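Local coordinates for chorismate synthase (Campylobacter jejuni, PDB 1SQ1), which probably catalyses, with reduced FMN as cofactor, the loss of phosphate from 5-enolpyruvylshikimate-3-phosphate that yields chorismate, at residues Thr6-Thr11 with Cys23-Met28; Gln63-Val68 with Pro77-Val82. All coordinates share one frame; numbering follows the deposited sequence.

Contact 1 (Thr6-Thr11 with Cys23-Met28); sequences TRLKFT and CIIDGM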
# COMPACT_ATOMS: atom_id res chain seq x y z
N THR A 6 -3.89 6.96 -1.97
CA THR A 6 -2.52 6.54 -2.25
C THR A 6 -1.52 7.43 -1.52
O THR A 6 -0.82 6.99 -0.63
CB THR A 6 -2.19 6.63 -3.73
OG1 THR A 6 -3.21 6.00 -4.51
CG2 THR A 6 -0.88 5.94 -4.01
N ARG A 7 -1.47 8.71 -1.90
CA ARG A 7 -0.55 9.65 -1.29
C ARG A 7 -1.21 10.50 -0.20
O ARG A 7 -0.57 10.84 0.79
CB ARG A 7 0.05 10.56 -2.37
CG ARG A 7 1.23 11.41 -1.92
CD ARG A 7 2.52 10.60 -1.89
NE ARG A 7 3.64 11.31 -1.27
CZ ARG A 7 3.63 11.82 -0.04
NH1 ARG A 7 4.70 12.44 0.45
NH2 ARG A 7 2.54 11.74 0.71
N LEU A 8 -2.49 10.85 -0.39
CA LEU A 8 -3.25 11.65 0.58
C LEU A 8 -4.20 10.70 1.33
O LEU A 8 -5.39 10.63 1.05
CB LEU A 8 -4.08 12.72 -0.15
CG LEU A 8 -4.37 14.05 0.55
CD1 LEU A 8 -5.87 14.33 0.56
CD2 LEU A 8 -3.82 14.02 1.96
N LYS A 9 -3.63 9.98 2.29
CA LYS A 9 -4.34 9.00 3.09
C LYS A 9 -5.31 9.57 4.12
O LYS A 9 -4.90 10.26 5.03
CB LYS A 9 -3.32 8.12 3.80
CG LYS A 9 -2.38 7.43 2.85
CD LYS A 9 -1.61 6.31 3.52
CE LYS A 9 -0.80 5.58 2.48
NZ LYS A 9 -1.70 5.12 1.40
N PHE A 10 -6.59 9.24 3.98
CA PHE A 10 -7.61 9.70 4.92
C PHE A 10 -7.94 8.56 5.86
O PHE A 10 -8.18 7.45 5.42
CB PHE A 10 -8.86 10.13 4.16
CG PHE A 10 -10.08 10.25 5.02
CD1 PHE A 10 -11.09 9.27 4.98
CD2 PHE A 10 -10.25 11.34 5.87
CE1 PHE A 10 -12.24 9.38 5.75
CE2 PHE A 10 -11.41 11.46 6.65
CZ PHE A 10 -12.40 10.48 6.59
N THR A 11 -7.97 8.84 7.16
CA THR A 11 -8.29 7.80 8.14
C THR A 11 -9.30 8.26 9.18
O THR A 11 -9.12 9.30 9.82
CB THR A 11 -7.03 7.33 8.88
OG1 THR A 11 -6.06 6.88 7.94
CG2 THR A 11 -7.36 6.18 9.84
N CYS A 23 -11.06 12.04 12.36
CA CYS A 23 -10.35 11.66 11.15
C CYS A 23 -8.92 12.16 11.18
O CYS A 23 -8.55 13.00 12.00
CB CYS A 23 -11.08 12.17 9.90
SG CYS A 23 -10.80 13.88 9.43
N ILE A 24 -8.09 11.60 10.30
CA ILE A 24 -6.69 11.98 10.20
C ILE A 24 -6.38 12.14 8.72
O ILE A 24 -6.66 11.24 7.93
CB ILE A 24 -5.75 10.87 10.79
CG1 ILE A 24 -6.14 10.56 12.23
CG2 ILE A 24 -4.31 11.33 10.79
CD1 ILE A 24 -6.01 11.74 13.17
N ILE A 25 -5.85 13.29 8.33
CA ILE A 25 -5.50 13.47 6.93
C ILE A 25 -3.98 13.58 6.90
O ILE A 25 -3.39 14.52 7.43
CB ILE A 25 -6.10 14.75 6.33
CG1 ILE A 25 -7.63 14.71 6.40
CG2 ILE A 25 -5.65 14.88 4.89
CD1 ILE A 25 -8.22 15.33 7.67
N ASP A 26 -3.35 12.60 6.28
CA ASP A 26 -1.90 12.58 6.19
C ASP A 26 -1.55 12.75 4.73
O ASP A 26 -2.25 12.24 3.86
CB ASP A 26 -1.39 11.24 6.76
CG ASP A 26 0.12 11.17 6.84
OD1 ASP A 26 0.75 12.01 7.52
OD2 ASP A 26 0.69 10.25 6.23
N GLY A 27 -0.48 13.48 4.45
CA GLY A 27 -0.06 13.67 3.08
C GLY A 27 -0.27 15.07 2.54
O GLY A 27 0.18 15.38 1.44
N MSE A 28 -0.95 15.91 3.32
CA MSE A 28 -1.20 17.28 2.91
C MSE A 28 0.09 18.07 2.87
O MSE A 28 0.89 18.02 3.80
CB MSE A 28 -2.19 17.95 3.86
CG MSE A 28 -3.65 17.60 3.57
SE MSE A 28 -4.47 18.74 2.24
CE MSE A 28 -3.88 17.89 0.60
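The beta hairpin formed by strands 9-13 and 21-26 is held here by its backbone, with Thr11 paired to Ile24 and Phe10 to Ile25; the axes of 9-11 and 23-26 run antiparallel and approach to 4.7 Å. Thr11 N donates to Ile24 O at 2.8 Å and Thr11 O accepts from Ile24 N at 2.6 Å, while Asp26 N reaches Lys9 O at 3.1 Å in a nearly straight bond (177°). On the apolar face, Phe10 has CG anti to its backbone N (chi1 164°), which carries the ring across to the partner strand. Ring atom CE2 packs on Cys23 CB at 3.3 Å, and Cys23 SG lies at the ring edge, 5.1 Å from the centroid, as a sulfur-aromatic contact. Ile25 CG1 also approaches this ring near its plane. Further along, Leu8 runs side by side with Ile25, its CD2 3.6 Å from Ile25 CG2, and its CG meets CE of selenomethionine Met28 at 3.9 Å. Gly27, at positive phi (110°), sets its CA beside Arg7 O. The opposite face bears Lys9, Thr11, Ile24 and Asp26; Lys9 NZ folds back to Thr6 O and also bonds Gly5 O. With helices 128-143 and 325-346 packed against the Phe10-Ile25 side, the hairpin belongs to one outer sheet of the beta-alpha-beta sandwich of chorismate synthases.

Contact 2 (Gln63-Val68 with Pro77-Val82); sequences QVLSGV and PIAIVV. With SO4 (sulfate ion), chain C.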
# COMPACT_ATOMS: atom_id res chain seq x y z
N GLN A 63 -12.77 20.16 15.95
CA GLN A 63 -11.62 20.65 16.70
C GLN A 63 -10.30 20.15 16.10
O GLN A 63 -9.86 19.03 16.36
CB GLN A 63 -11.72 20.24 18.17
CG GLN A 63 -10.76 21.01 19.06
CD GLN A 63 -10.85 20.60 20.53
OE1 GLN A 63 -11.92 20.64 21.13
NE2 GLN A 63 -9.70 20.21 21.11
N VAL A 64 -9.67 21.00 15.29
CA VAL A 64 -8.40 20.65 14.67
C VAL A 64 -7.35 20.37 15.74
O VAL A 64 -6.98 21.27 16.49
CB VAL A 64 -7.89 21.79 13.79
CG1 VAL A 64 -6.59 21.37 13.12
CG2 VAL A 64 -8.94 22.16 12.78
N LEU A 65 -6.85 19.14 15.79
CA LEU A 65 -5.85 18.77 16.78
C LEU A 65 -4.39 19.01 16.39
O LEU A 65 -3.54 19.21 17.26
CB LEU A 65 -6.01 17.30 17.17
CG LEU A 65 -7.35 16.90 17.79
CD1 LEU A 65 -7.21 15.51 18.38
CD2 LEU A 65 -7.75 17.90 18.88
N SER A 66 -4.08 19.00 15.09
CA SER A 66 -2.70 19.18 14.66
C SER A 66 -2.57 19.38 13.16
O SER A 66 -3.56 19.54 12.45
CB SER A 66 -1.87 17.96 15.04
OG SER A 66 -2.38 16.80 14.40
N GLY A 67 -1.33 19.35 12.68
CA GLY A 67 -1.07 19.51 11.26
C GLY A 67 -1.15 20.94 10.80
O GLY A 67 -0.83 21.25 9.64
N VAL A 68 -1.59 21.82 11.68
CA VAL A 68 -1.71 23.24 11.36
C VAL A 68 -1.16 24.11 12.49
O VAL A 68 -1.27 23.76 13.67
CB VAL A 68 -3.16 23.65 11.11
CG1 VAL A 68 -3.68 22.99 9.85
CG2 VAL A 68 -4.01 23.27 12.31
N PRO A 77 0.42 15.18 9.65
CA PRO A 77 -0.95 14.67 9.76
C PRO A 77 -1.85 15.64 10.53
O PRO A 77 -1.51 16.09 11.62
CB PRO A 77 -0.77 13.33 10.48
CG PRO A 77 0.54 13.48 11.17
CD PRO A 77 1.38 14.18 10.15
N ILE A 78 -2.99 15.95 9.93
CA ILE A 78 -3.94 16.89 10.51
C ILE A 78 -5.03 16.16 11.28
O ILE A 78 -6.02 15.73 10.70
CB ILE A 78 -4.59 17.72 9.39
CG1 ILE A 78 -3.49 18.46 8.63
CG2 ILE A 78 -5.61 18.69 9.95
CD1 ILE A 78 -3.96 19.12 7.38
N ALA A 79 -4.86 16.00 12.59
CA ALA A 79 -5.89 15.30 13.35
C ALA A 79 -7.08 16.22 13.62
O ALA A 79 -6.92 17.42 13.82
CB ALA A 79 -5.32 14.76 14.65
N ILE A 80 -8.28 15.64 13.61
CA ILE A 80 -9.50 16.39 13.85
C ILE A 80 -10.52 15.54 14.60
O ILE A 80 -10.64 14.33 14.36
CB ILE A 80 -10.14 16.88 12.53
CG1 ILE A 80 -9.16 17.80 11.78
CG2 ILE A 80 -11.44 17.60 12.83
CD1 ILE A 80 -9.72 18.46 10.51
N VAL A 81 -11.24 16.17 15.52
CA VAL A 81 -12.25 15.47 16.30
C VAL A 81 -13.51 16.32 16.30
O VAL A 81 -13.45 17.53 16.54
CB VAL A 81 -11.81 15.26 17.77
CG1 VAL A 81 -12.74 14.28 18.45
CG2 VAL A 81 -10.38 14.76 17.82
N VAL A 82 -14.65 15.68 16.03
CA VAL A 82 -15.92 16.38 15.98
C VAL A 82 -16.91 15.75 16.94
O VAL A 82 -17.03 14.53 16.99
CB VAL A 82 -16.50 16.34 14.56
CG1 VAL A 82 -17.83 17.06 14.52
CG2 VAL A 82 -15.52 16.99 13.59
S SO4 C . 1.86 20.12 14.31
O1 SO4 C . 0.50 20.70 14.43
O2 SO4 C . 2.86 21.15 14.69
O3 SO4 C . 1.97 18.94 15.21
O4 SO4 C . 2.09 19.69 12.90
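Ala79 O takes two donors from the neighbouring segment 63-68: Leu65 N at 2.6 Å, from above the carbonyl plane, and Ser66 N in a weak bond at 3.5 Å. Two successive residues facing one on strand 78-82 are consistent with a classic beta bulge, formed where the antiparallel pairing of strand 62-64 gives out. Before it, Gln63 and Val81 make a hydrogen-bonded pair, with Gln63 N 2.8 Å from Val81 O; the return bond from Val81 N to Gln63 O is longer and comes from above the carbonyl plane. Val64 sits opposite Ile80. Leu65 turns its side chain over strand 78-82: CG lies anti to the carbonyl carbon (chi1 -60°), CB rests on Ala79 CB at 3.6 Å, and the side chain crosses that of Val81, with CD1 against Val81 CG2. Within the bulge, Ser66 also uses its side chain: OG, placed between its own backbone N and carbonyl carbon (chi1 62°), donates to Pro77 O at 3.0 Å, and Gly14 O of the second subunit is a further, weak partner. Ile78 CG1 lies against Gly67 CA. A sulfate ion, probably from the crystallisation liquor, is bonded to Thr74 OG1 and Ser124 N of the second subunit; its O1 receives a weak, bent hydrogen bond from Gly67 N, 2.9 Å long with an angle of 128°.

Overall arrangement
Contacts 1 and 2, with centres about 12 Å apart, are parts of one antiparallel sheet joined where strand 21-26 borders strand 78-82. The seam probably includes hydrogen bonds from Ile78 N to Ile25 O (2.9 Å) and from Cys23 N to Ile80 O (3.1 Å). Helix 128-143 packs against both, touching Cys23 and Ile25 in contact 1 and Ile78 and Ile80 in contact 2. On the other face, Ile24 and Ala79 pack on each other and meet Phe13 and Gly14 of the second subunit. The Phe10 side chain is about 11 Å from that of Asn238, a predicted FMN-binding residue, whereas the Ser124 that binds the sulfate beside contact 2 is, in the second subunit, also a predicted FMN-binding residue.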